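Local coordinates for NikO protein (Streptomyces tendae, PDB 4FQD) that transfers an enolpyruvyl group in nikkomycin biosynthesis, probably by a MurA-like reaction that uses phosphoenolpyruvate as the donor, at residues Gln168-Cys173 and Gly203-Gly208; Lys184-Gly189 and Glu331-Ser336; Pro263-Val268 and Gly338-Ser343; Leu283-Pro288 and Val318-Leu323; Gly379-Val384 and Pro397-Thr402. The protein carries 4 engineered substitutions. All coordinates share one frame; numbering follows the deposited sequence.

Interaction 1: Gln168-Cys173 and Gly203-Gly208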
# COMPACT_ATOMS: atom_id res chain seq x y z
N GLN A 168 23.89 -28.14 24.77
CA GLN A 168 24.99 -29.09 24.81
C GLN A 168 25.59 -29.29 23.42
O GLN A 168 26.80 -29.39 23.26
CB GLN A 168 24.54 -30.42 25.40
CG GLN A 168 24.81 -30.57 26.88
CD GLN A 168 26.28 -30.38 27.21
OE1 GLN A 168 26.69 -29.33 27.71
NE2 GLN A 168 27.09 -31.40 26.93
N ARG A 169 24.72 -29.37 22.42
CA ARG A 169 25.15 -29.50 21.04
C ARG A 169 24.17 -28.82 20.10
O ARG A 169 22.96 -28.90 20.27
CB ARG A 169 25.31 -30.98 20.65
CG ARG A 169 24.03 -31.78 20.72
CD ARG A 169 24.16 -33.11 19.99
NE ARG A 169 22.88 -33.81 19.92
CZ ARG A 169 22.41 -34.39 18.82
NH1 ARG A 169 23.11 -34.36 17.70
NH2 ARG A 169 21.23 -35.01 18.85
N LEU A 170 24.71 -28.13 19.10
CA LEU A 170 23.89 -27.45 18.11
C LEU A 170 23.70 -28.34 16.88
O LEU A 170 24.64 -29.01 16.44
CB LEU A 170 24.52 -26.12 17.71
CG LEU A 170 24.70 -25.11 18.84
CD1 LEU A 170 25.42 -23.86 18.34
CD2 LEU A 170 23.36 -24.75 19.46
N THR A 171 22.49 -28.35 16.34
CA THR A 171 22.19 -29.16 15.16
C THR A 171 21.64 -28.29 14.03
O THR A 171 20.89 -27.35 14.28
CB THR A 171 21.16 -30.26 15.50
OG1 THR A 171 19.98 -29.66 16.05
CG2 THR A 171 21.75 -31.24 16.50
N PRO A 172 22.02 -28.61 12.79
CA PRO A 172 21.55 -27.86 11.61
C PRO A 172 20.05 -28.05 11.41
O PRO A 172 19.46 -28.97 11.99
CB PRO A 172 22.33 -28.50 10.46
CG PRO A 172 22.66 -29.87 10.94
CD PRO A 172 22.92 -29.72 12.41
N CYS A 173 19.45 -27.17 10.62
CA CYS A 173 18.01 -27.20 10.40
C CYS A 173 17.63 -26.55 9.06
O CYS A 173 18.43 -25.82 8.47
CB CYS A 173 17.29 -26.49 11.56
SG CYS A 173 15.49 -26.61 11.52
N GLY A 203 23.67 -20.83 12.08
CA GLY A 203 24.08 -21.75 11.03
C GLY A 203 25.58 -21.84 10.88
O GLY A 203 26.12 -22.89 10.52
N ALA A 204 26.27 -20.74 11.15
CA ALA A 204 27.72 -20.68 10.99
C ALA A 204 28.46 -21.32 12.17
O ALA A 204 29.57 -21.83 12.01
CB ALA A 204 28.18 -19.24 10.80
N VAL A 205 27.84 -21.28 13.35
CA VAL A 205 28.46 -21.84 14.54
C VAL A 205 27.95 -23.25 14.83
O VAL A 205 28.13 -23.78 15.93
CB VAL A 205 28.20 -20.96 15.78
CG1 VAL A 205 28.88 -19.60 15.61
CG2 VAL A 205 26.71 -20.79 16.02
N THR A 206 27.32 -23.86 13.83
CA THR A 206 26.77 -25.20 13.96
C THR A 206 27.42 -26.16 12.97
O THR A 206 27.65 -25.80 11.81
CB THR A 206 25.24 -25.20 13.74
OG1 THR A 206 24.62 -24.36 14.72
CG2 THR A 206 24.67 -26.60 13.84
N HIS A 207 27.72 -27.37 13.42
CA HIS A 207 28.23 -28.41 12.54
C HIS A 207 27.09 -29.02 11.72
O HIS A 207 26.21 -29.68 12.27
CB HIS A 207 28.92 -29.51 13.35
CG HIS A 207 30.14 -29.04 14.08
ND1 HIS A 207 30.75 -29.79 15.06
CD2 HIS A 207 30.85 -27.89 13.99
CE1 HIS A 207 31.79 -29.13 15.53
NE2 HIS A 207 31.88 -27.97 14.90
N GLY A 208 27.11 -28.79 10.42
CA GLY A 208 26.09 -29.34 9.54
C GLY A 208 25.56 -28.33 8.54
O GLY A 208 25.91 -27.15 8.58
O HOH W 1 27.28 -28.12 16.01
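Thr206 has a chi1 of -61°, which puts OG1 opposite the carbonyl carbon and leaves CG2 opposite the backbone N, directing the methyl at the 168-173 backbone, while Leu170 has CG opposite its own carbonyl carbon (chi1 -60°) and sends CD1 toward the turn at Val205. The Thr206 methyl carbon CG2 lies 3.5 Å from Pro172 N and equally near the carbonyl carbon of Thr171, so it packs against the peptide link joining these two residues. Its hydroxyl faces Leu170: OG1 of Thr206 is 3.5 Å from Leu170 CB, a contact of carbon with oxygen, with the two side chains at about a right angle. The polar need of that hydroxyl is met by the carbonyl of Met202, in the last turn of the preceding helix. Leu170 CD1 reaches past it to Val205, 3.6 Å from Val205 O and 4.1 Å from Val205 CG2. At the other end the proline ring rides on the backbone, with Pro172 CD 3.3 Å from His207 O and Pro172 CG 3.7 Å from Gly208 CA. Direct polar bonding between the two segments is absent; instead one water bridges them, donating to Leu170 O (2.8 Å) and accepting from His207 N (2.7 Å). In the fold, 203-208 takes the chain from helix 192-204 into strand 209-213, whereas 168-173 leads from strand 163-166 to strand 174-176. Strands 174-176 and 209-213 are parallel neighbours in one mixed sheet, so the contact packs across the strand entries of a beta-alpha-beta crossover whose connection includes helix 192-204.

Interaction 2: Lys184-Gly189 and Glu331-Ser336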
# COMPACT_ATOMS: atom_id res chain seq x y z
N LYS A 184 2.64 -13.49 4.86
CA LYS A 184 3.47 -14.39 4.06
C LYS A 184 3.61 -13.92 2.62
O LYS A 184 4.68 -14.01 2.02
CB LYS A 184 2.90 -15.80 4.08
CG LYS A 184 2.49 -16.30 5.46
CD LYS A 184 3.62 -17.04 6.16
CE LYS A 184 3.14 -17.58 7.50
NZ LYS A 184 4.18 -18.40 8.19
N ALA A 185 2.51 -13.42 2.05
CA ALA A 185 2.50 -12.97 0.67
C ALA A 185 3.32 -11.70 0.49
O ALA A 185 4.05 -11.54 -0.48
CB ALA A 185 1.07 -12.75 0.19
N LEU A 186 3.19 -10.78 1.45
CA LEU A 186 3.92 -9.52 1.41
C LEU A 186 5.36 -9.73 1.86
O LEU A 186 6.23 -8.91 1.58
CB LEU A 186 3.23 -8.49 2.30
CG LEU A 186 3.56 -7.02 2.03
CD1 LEU A 186 2.98 -6.58 0.69
CD2 LEU A 186 3.06 -6.13 3.16
N MET A 187 5.59 -10.84 2.56
CA MET A 187 6.89 -11.15 3.14
C MET A 187 7.37 -10.03 4.05
O MET A 187 8.47 -9.50 3.87
CB MET A 187 7.94 -11.44 2.06
CG MET A 187 7.60 -12.63 1.17
SD MET A 187 8.98 -13.07 0.09
CE MET A 187 8.30 -14.48 -0.77
N SER A 188 6.54 -9.66 5.02
CA SER A 188 6.85 -8.55 5.91
C SER A 188 6.45 -8.85 7.34
O SER A 188 5.45 -9.53 7.60
CB SER A 188 6.16 -7.27 5.42
OG SER A 188 6.48 -6.17 6.26
N GLY A 189 7.24 -8.34 8.29
CA GLY A 189 6.97 -8.55 9.70
C GLY A 189 8.07 -8.00 10.58
O GLY A 189 9.20 -7.82 10.13
N GLU A 331 1.09 6.88 -2.70
CA GLU A 331 0.61 5.89 -1.74
C GLU A 331 1.52 4.67 -1.79
O GLU A 331 1.87 4.19 -2.87
CB GLU A 331 -0.87 5.53 -1.98
CG GLU A 331 -1.14 4.62 -3.17
CD GLU A 331 -1.08 3.14 -2.80
OE1 GLU A 331 -1.21 2.30 -3.72
OE2 GLU A 331 -0.89 2.82 -1.61
N PHE A 332 1.92 4.19 -0.62
CA PHE A 332 2.84 3.06 -0.55
C PHE A 332 2.75 2.34 0.78
O PHE A 332 2.06 2.79 1.70
CB PHE A 332 4.28 3.53 -0.80
CG PHE A 332 4.81 4.43 0.28
CD1 PHE A 332 4.58 5.79 0.24
CD2 PHE A 332 5.55 3.91 1.33
CE1 PHE A 332 5.07 6.62 1.23
CE2 PHE A 332 6.04 4.73 2.33
CZ PHE A 332 5.80 6.09 2.28
N THR A 333 3.47 1.23 0.88
CA THR A 333 3.48 0.44 2.11
C THR A 333 4.91 0.17 2.55
O THR A 333 5.70 -0.43 1.81
CB THR A 333 2.75 -0.90 1.92
OG1 THR A 333 1.38 -0.65 1.58
CG2 THR A 333 2.81 -1.72 3.19
N ALA A 334 5.25 0.61 3.75
CA ALA A 334 6.56 0.31 4.33
C ALA A 334 6.61 -1.17 4.71
O ALA A 334 5.87 -1.62 5.58
CB ALA A 334 6.82 1.18 5.54
N MET A 335 7.48 -1.92 4.04
CA MET A 335 7.55 -3.36 4.25
C MET A 335 8.99 -3.86 4.27
O MET A 335 9.92 -3.13 3.91
CB MET A 335 6.75 -4.09 3.17
CG MET A 335 7.16 -3.74 1.76
SD MET A 335 6.11 -4.50 0.50
CE MET A 335 6.96 -3.99 -0.99
N SER A 336 9.16 -5.11 4.68
CA SER A 336 10.49 -5.71 4.83
C SER A 336 11.25 -5.77 3.51
O SER A 336 12.44 -5.47 3.45
CB SER A 336 10.37 -7.11 5.43
OG SER A 336 9.74 -7.07 6.70
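Ser188 belongs to a G1 beta bulge, in which it and Met187 both face Asn183, in the loop ahead of helix 192-204, and it meets Ser336 on the segment that carries strand 331-334. Two hydrogen bonds, each from a backbone N-H to a serine hydroxyl of the other segment, join them. Ser336 N donates to Ser188 OG over 3.3 Å with an N-H...O angle of 152°, and Gly189 N donates to Ser336 OG over 3.2 Å at 158°. Ser188 OG stands opposite its own backbone N (chi1 -178°), a setting that carries it to Ser336; the same oxygen is also bonded to the carbonyl of Ala363. Beside these bonds, Met187 O lies 3.4 Å from Ser336 CB. Farther along, the contact turns apolar: Met335 extends from CG onward and lays SD against Leu186 CD1 at 3.8 Å, the two side chains being about perpendicular. Leu186 CD2 makes a looser approach to Thr333 CG2, 4.4 Å away. All touching residues are buried. The second subunit adjoins this region: Asp385 and Arg390 of that chain bond to the backbone of Lys184 and Ala185, while Glu331 bonds to Thr333 of the second subunit. Within the chain, strand 331-334 is an outermost strand of its sheet, paired in parallel with strand 356-362, and the contact joins this edge strand's segment to the loop before helix 192-204.

Interaction 3: Pro263-Val268 and Gly338-Ser343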
# COMPACT_ATOMS: atom_id res chain seq x y z
N PRO A 263 27.29 3.21 3.91
CA PRO A 263 26.76 4.42 4.53
C PRO A 263 25.37 4.21 5.10
O PRO A 263 24.58 3.46 4.52
CB PRO A 263 26.71 5.41 3.36
CG PRO A 263 27.83 4.98 2.48
CD PRO A 263 27.87 3.47 2.58
N ASP A 264 25.08 4.84 6.24
CA ASP A 264 23.81 4.66 6.93
C ASP A 264 22.63 5.00 6.02
O ASP A 264 22.51 6.13 5.55
CB ASP A 264 23.76 5.50 8.20
CG ASP A 264 22.64 5.09 9.14
OD1 ASP A 264 21.48 5.49 8.89
OD2 ASP A 264 22.92 4.37 10.12
N LEU A 265 21.78 4.00 5.78
CA LEU A 265 20.69 4.13 4.83
C LEU A 265 19.69 5.21 5.22
O LEU A 265 19.28 6.02 4.39
CB LEU A 265 19.96 2.78 4.68
CG LEU A 265 20.83 1.58 4.33
CD1 LEU A 265 19.98 0.34 4.12
CD2 LEU A 265 21.67 1.87 3.11
N ILE A 266 19.31 5.23 6.49
CA ILE A 266 18.31 6.19 6.97
C ILE A 266 18.91 7.59 7.10
O ILE A 266 18.20 8.59 6.96
CB ILE A 266 17.68 5.75 8.30
CG1 ILE A 266 17.27 4.28 8.22
CG2 ILE A 266 16.48 6.61 8.65
CD1 ILE A 266 16.30 3.98 7.10
N GLU A 267 20.21 7.67 7.35
CA GLU A 267 20.88 8.96 7.41
C GLU A 267 20.87 9.61 6.03
O GLU A 267 20.69 10.83 5.91
CB GLU A 267 22.32 8.83 7.91
CG GLU A 267 23.03 10.17 8.07
CD GLU A 267 24.49 10.03 8.43
OE1 GLU A 267 24.97 8.88 8.59
OE2 GLU A 267 25.17 11.07 8.55
N VAL A 268 21.05 8.80 4.99
CA VAL A 268 20.99 9.29 3.62
C VAL A 268 19.60 9.85 3.33
O VAL A 268 19.47 10.94 2.78
CB VAL A 268 21.32 8.17 2.60
CG1 VAL A 268 21.07 8.66 1.18
CG2 VAL A 268 22.76 7.71 2.77
N GLY A 338 10.62 -3.86 0.97
CA GLY A 338 10.29 -2.62 0.31
C GLY A 338 10.85 -1.42 1.05
O GLY A 338 11.99 -1.44 1.50
N VAL A 339 10.03 -0.38 1.18
CA VAL A 339 10.44 0.83 1.88
C VAL A 339 10.67 0.57 3.36
O VAL A 339 9.84 -0.07 4.02
CB VAL A 339 9.39 1.95 1.72
CG1 VAL A 339 9.83 3.21 2.44
CG2 VAL A 339 9.15 2.23 0.25
N PHE A 340 11.79 1.05 3.88
CA PHE A 340 12.10 0.92 5.30
C PHE A 340 11.05 1.59 6.17
O PHE A 340 10.41 2.56 5.76
CB PHE A 340 13.47 1.51 5.61
CG PHE A 340 14.61 0.57 5.36
CD1 PHE A 340 14.86 -0.49 6.22
CD2 PHE A 340 15.45 0.76 4.27
CE1 PHE A 340 15.91 -1.35 5.99
CE2 PHE A 340 16.50 -0.11 4.04
CZ PHE A 340 16.74 -1.16 4.90
N SER A 341 10.88 1.08 7.38
CA SER A 341 9.94 1.65 8.33
C SER A 341 10.47 2.98 8.86
O SER A 341 9.70 3.88 9.19
CB SER A 341 9.69 0.67 9.48
OG SER A 341 8.54 1.04 10.22
N ASP A 342 11.79 3.09 8.93
CA ASP A 342 12.44 4.30 9.43
C ASP A 342 12.44 5.42 8.39
O ASP A 342 12.65 6.58 8.74
CB ASP A 342 13.88 3.99 9.85
CG ASP A 342 13.95 3.13 11.10
OD1 ASP A 342 13.08 3.30 11.98
OD2 ASP A 342 14.86 2.28 11.19
N SER A 343 12.21 5.07 7.13
CA SER A 343 12.22 6.05 6.05
C SER A 343 10.87 6.76 5.95
O SER A 343 10.79 7.90 5.49
CB SER A 343 12.55 5.37 4.72
OG SER A 343 13.82 4.75 4.77
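Ile266 CD1 is the tight centre of this contact, lodged among three residues of 338-343. It comes within 3.7 Å of Asp342 CB, 3.5 Å of Ser343 OG and 4.0 Å of Phe340 CB. A chi1 of -48° and a chi2 of -57° together bring CD1 to the 338-343 segment, and Ile266 meets Asp342 at about a right angle. One residue earlier, Leu265 CD1 approaches the far end of the Phe340 ring obliquely, 3.5 Å from Phe340 CE2.

The other side is looser. Phe340 and Asp342 are partly exposed, and they turn their remaining surfaces to groups other than the helix: the Phe340 ring has a cation-pi partner in Lys218, and Asp342 OD1 forms a salt bridge with Arg368. A sulfate ion lies about 4 Å from the Asp342 side chain; it comes probably from the crystallisation liquor, though it may mark a pocket. At the start of the helix, Asp264 is the N-cap of 265-278. Its OD1 uses the anti lone pair to accept from Glu267 N at 3.0 Å, with an N-H...O angle of 146°, while OD2 takes the N-H of Lys34.

The contact is mainly apolar, though Ile266 CD1 also touches the Ser343 hydroxyl. Carbon-rich atoms of the first helical turn meet the loop, whereas the polar ends find partners elsewhere, Ser343 OG with Glu300 among them. This implies that the loop carrying Asp342 is seated on the start of helix 265-278 by shape and apolar packing, while the Asp342 carboxylate pairs with Arg368.

Interaction 4: Leu283-Pro288 and Val318-Leu323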
# COMPACT_ATOMS: atom_id res chain seq x y z
N LEU A 283 22.34 20.15 -2.00
CA LEU A 283 23.09 19.65 -0.85
C LEU A 283 23.88 18.40 -1.20
O LEU A 283 23.32 17.36 -1.56
CB LEU A 283 22.13 19.35 0.31
CG LEU A 283 22.79 18.97 1.63
CD1 LEU A 283 23.55 20.16 2.20
CD2 LEU A 283 21.76 18.46 2.63
N ARG A 284 25.20 18.50 -1.10
CA ARG A 284 26.08 17.38 -1.40
C ARG A 284 26.20 16.46 -0.19
O ARG A 284 26.55 16.90 0.91
CB ARG A 284 27.46 17.88 -1.83
CG ARG A 284 28.10 17.07 -2.94
CD ARG A 284 29.34 17.76 -3.47
NE ARG A 284 30.35 17.93 -2.43
CZ ARG A 284 31.32 17.05 -2.18
NH1 ARG A 284 31.41 15.95 -2.90
NH2 ARG A 284 32.19 17.29 -1.21
N ILE A 285 25.91 15.17 -0.40
CA ILE A 285 25.95 14.19 0.68
C ILE A 285 26.94 13.08 0.34
O ILE A 285 26.71 12.30 -0.59
CB ILE A 285 24.55 13.57 0.90
CG1 ILE A 285 23.49 14.67 0.99
CG2 ILE A 285 24.55 12.71 2.16
CD1 ILE A 285 22.07 14.16 0.81
N THR A 286 28.03 13.00 1.09
CA THR A 286 29.11 12.07 0.78
C THR A 286 29.12 10.84 1.67
O THR A 286 28.53 10.82 2.75
CB THR A 286 30.48 12.76 0.86
OG1 THR A 286 30.75 13.15 2.21
CG2 THR A 286 30.53 13.99 -0.04
N GLY A 287 29.82 9.80 1.21
CA GLY A 287 29.95 8.56 1.95
C GLY A 287 30.59 7.51 1.07
O GLY A 287 30.22 7.36 -0.09
N PRO A 288 31.57 6.76 1.62
CA PRO A 288 32.28 5.74 0.85
C PRO A 288 31.35 4.62 0.38
O PRO A 288 30.82 3.87 1.20
CB PRO A 288 33.31 5.19 1.85
CG PRO A 288 32.75 5.53 3.19
CD PRO A 288 32.03 6.83 3.01
N VAL A 318 25.96 11.79 -3.19
CA VAL A 318 24.68 12.07 -3.83
C VAL A 318 24.33 13.53 -3.61
O VAL A 318 24.75 14.15 -2.63
CB VAL A 318 23.54 11.17 -3.29
CG1 VAL A 318 23.88 9.70 -3.51
CG2 VAL A 318 23.29 11.44 -1.81
N THR A 319 23.56 14.09 -4.54
CA THR A 319 23.21 15.50 -4.47
C THR A 319 21.70 15.71 -4.46
O THR A 319 21.02 15.41 -5.44
CB THR A 319 23.83 16.29 -5.63
OG1 THR A 319 25.26 16.27 -5.51
CG2 THR A 319 23.36 17.73 -5.60
N ALA A 320 21.18 16.21 -3.34
CA ALA A 320 19.75 16.45 -3.20
C ALA A 320 19.41 17.91 -3.51
O ALA A 320 19.97 18.83 -2.91
CB ALA A 320 19.29 16.08 -1.80
N HIS A 321 18.49 18.11 -4.45
CA HIS A 321 18.12 19.45 -4.89
C HIS A 321 16.90 19.97 -4.14
O HIS A 321 15.93 19.24 -3.94
CB HIS A 321 17.85 19.46 -6.40
CG HIS A 321 19.06 19.15 -7.23
ND1 HIS A 321 19.61 20.06 -8.10
CD2 HIS A 321 19.81 18.03 -7.33
CE1 HIS A 321 20.66 19.52 -8.70
NE2 HIS A 321 20.80 18.29 -8.24
N PRO A 322 16.95 21.25 -3.73
CA PRO A 322 15.82 21.92 -3.08
C PRO A 322 14.60 21.97 -4.00
O PRO A 322 14.73 21.75 -5.21
CB PRO A 322 16.35 23.33 -2.84
CG PRO A 322 17.83 23.18 -2.79
CD PRO A 322 18.14 22.11 -3.79
N LEU A 323 13.44 22.26 -3.43
CA LEU A 323 12.20 22.34 -4.19
C LEU A 323 12.25 23.42 -5.27
O LEU A 323 12.72 24.53 -5.03
CB LEU A 323 11.01 22.59 -3.26
CG LEU A 323 10.58 21.42 -2.37
CD1 LEU A 323 9.42 21.83 -1.48
CD2 LEU A 323 10.21 20.22 -3.23
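Four backbone hydrogen bonds make the first shell between Leu283-Ile285 and Val318-Ala320. Ile285 and Val318 exchange two: Ile285 N to Val318 O at 2.7 Å and Val318 N to Ile285 O at 2.8 Å. Leu283 and Ala320 exchange the other two, 2.9 Å from Leu283 N to Ala320 O and 3.0 Å from Ala320 N to Leu283 O. The Ile285 donor sits nearly on the line of the Val318 carbonyl (C=O...N 171°); the other three donors are tilted by just over 20° from their carbonyl planes. Between these hydrogen-bonded pairs, Arg284 and Thr319 form the non-hydrogen-bonded pair. Thr319 CA also makes a CA-H...O contact with Leu283 O, at 3.5 Å.

Side chains then sort by face. On one, Ile285 CB meets Val318 CG2 at 3.7 Å, and Ile285 CD1 reaches Ala320 CB at 4.3 Å, while on the other Arg284 CG passes Thr319 OG1 at 3.9 Å. This is an antiparallel ladder with strand axes 150° apart, the central pair of a four-stranded mixed sheet of the kind from which the EPSP synthase family builds its inverse barrel.

Further out, strand 27-29 runs parallel to 283-286 on its other side, bonding through Val28 to Arg284 and Thr286, and strand 311-313 flanks 317-320. The apolar face rests on helices: Ile285 on Trp271 and Ile272 of helix 265-278, Val318 on Ile290 and Val294 of helix 290-296. Arg284, exposed on the outer face, bends at chi3 and forms a salt bridge from NH1 to Glu317.

Interaction 5: Gly379-Val384 and Pro397-Thr402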
# COMPACT_ATOMS: atom_id res chain seq x y z
N GLY A 379 1.35 22.57 11.95
CA GLY A 379 0.44 22.99 10.90
C GLY A 379 0.19 21.91 9.86
O GLY A 379 -0.68 22.04 9.01
N ILE A 380 0.97 20.83 9.94
CA ILE A 380 0.83 19.72 9.01
C ILE A 380 -0.43 18.91 9.31
O ILE A 380 -0.66 18.51 10.45
CB ILE A 380 2.07 18.80 9.06
CG1 ILE A 380 3.34 19.62 8.82
CG2 ILE A 380 1.95 17.68 8.04
CD1 ILE A 380 4.61 18.80 8.88
N ARG A 381 -1.23 18.67 8.28
CA ARG A 381 -2.49 17.95 8.43
C ARG A 381 -2.29 16.45 8.27
O ARG A 381 -1.92 15.98 7.19
CB ARG A 381 -3.51 18.43 7.40
CG ARG A 381 -3.61 19.95 7.27
CD ARG A 381 -4.61 20.53 8.25
NE ARG A 381 -5.28 21.71 7.69
CZ ARG A 381 -4.79 22.94 7.75
NH1 ARG A 381 -3.62 23.17 8.34
NH2 ARG A 381 -5.46 23.95 7.22
N THR A 382 -2.54 15.69 9.33
CA THR A 382 -2.40 14.24 9.27
C THR A 382 -3.65 13.51 9.77
O THR A 382 -4.50 14.10 10.43
CB THR A 382 -1.19 13.74 10.10
OG1 THR A 382 -1.43 13.99 11.49
CG2 THR A 382 0.09 14.45 9.67
N ALA A 383 -3.74 12.23 9.43
CA ALA A 383 -4.81 11.37 9.92
C ALA A 383 -4.26 9.97 10.13
O ALA A 383 -3.56 9.44 9.26
CB ALA A 383 -5.97 11.36 8.93
N VAL A 384 -4.57 9.38 11.27
CA VAL A 384 -4.05 8.06 11.62
C VAL A 384 -5.16 7.08 11.99
O VAL A 384 -5.98 7.35 12.86
CB VAL A 384 -3.05 8.15 12.80
CG1 VAL A 384 -2.67 6.75 13.29
CG2 VAL A 384 -1.82 8.93 12.41
N PRO A 397 4.75 22.82 7.40
CA PRO A 397 4.81 23.32 8.78
C PRO A 397 5.10 24.82 8.80
O PRO A 397 5.97 25.28 8.06
CB PRO A 397 5.99 22.54 9.38
CG PRO A 397 6.82 22.13 8.20
CD PRO A 397 5.84 21.88 7.10
N HIS A 398 4.38 25.55 9.64
CA HIS A 398 4.53 27.00 9.68
C HIS A 398 4.28 27.59 11.07
O HIS A 398 4.78 28.67 11.38
CB HIS A 398 3.60 27.66 8.65
CG HIS A 398 2.15 27.43 8.91
ND1 HIS A 398 1.49 26.30 8.47
CD2 HIS A 398 1.22 28.17 9.56
CE1 HIS A 398 0.22 26.36 8.84
NE2 HIS A 398 0.03 27.48 9.50
N ARG A 399 3.51 26.89 11.89
CA ARG A 399 3.15 27.39 13.21
C ARG A 399 4.32 27.37 14.19
O ARG A 399 4.87 26.30 14.49
CB ARG A 399 1.98 26.59 13.78
CG ARG A 399 0.71 26.68 12.94
CD ARG A 399 -0.36 25.73 13.45
NE ARG A 399 -1.55 25.75 12.61
CZ ARG A 399 -2.55 24.88 12.70
NH1 ARG A 399 -2.50 23.90 13.60
NH2 ARG A 399 -3.59 24.98 11.89
N PRO A 400 4.71 28.55 14.70
CA PRO A 400 5.80 28.68 15.67
C PRO A 400 5.27 28.70 17.11
O PRO A 400 4.06 28.74 17.33
CB PRO A 400 6.38 30.05 15.32
CG PRO A 400 5.18 30.84 14.90
CD PRO A 400 4.23 29.86 14.24
N GLY A 401 6.19 28.68 18.07
CA GLY A 401 5.83 28.79 19.47
C GLY A 401 5.22 27.54 20.06
O GLY A 401 4.38 27.61 20.96
N THR A 402 5.64 26.38 19.56
CA THR A 402 5.12 25.11 20.05
C THR A 402 6.16 24.34 20.86
O THR A 402 7.35 24.63 20.80
CB THR A 402 4.65 24.21 18.88
OG1 THR A 402 5.73 23.99 17.98
CG2 THR A 402 3.50 24.88 18.14
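This is a van der Waals contact near the surface, where the turn after helix 372-378 meets the loop between strands 388-393 and 402-405. Gly379 is its focus. Arg399 stretches in extended form from CG to NE and lays one face of its guanidinium over Gly379 CA, which stands 3.7 Å from that plane toward the rim; Arg399 CD and NE are both 3.8 Å from Gly379 CA. The imidazole of His398 adds CE1 at 4.0 Å from the same Gly379 CA, and its ND1 bonds to Pro396 O. On the buried side, Ile380 and Pro397 lie alongside each other, pointing the same way, with Ile380 CD1 3.8 Å from Pro397 CD. Arg381, bent at chi2 (-88°), curls back so that NH1 makes a weak bond to Gly379 O at 3.2 Å. That also brings Arg381 NH1 within 4.0 Å of Arg399 NH2, like charges whose guanidinium planes are 28° apart, a proximity that probably costs some energy. Backbone bonds between Leu378 and both His398 and Arg399 fasten the loop beside the helix end. Gly379, with positive phi (121°) and two bonds back into the last turn, closes that helix with a Schellman motif.

In the fold
Interactions 2, 3 and 4 touch in succession, with interaction 3 nearest the centre of the protein. Interaction 2 touches interaction 3 through Ala334 and Val339, and interaction 3 touches interaction 4 where Pro263 packs on Pro288; both pairs of centres are 15 Å apart. Interactions 1 and 5 lie on opposite sides of the chain's centre, about 53 Å apart between centres. In sequence, 1 closes before 3, 4 and 5 open, but its segments alternate with those of 2. Helix 265-278 begins in interaction 3 and leads to strand 283-286 of interaction 4, while interactions 2 and 5 reach the same sheet through strands 331-334 and 382-385. Thus 2, 3 and 4 form a continuous set, while 1 and 5 are separate outlying contacts.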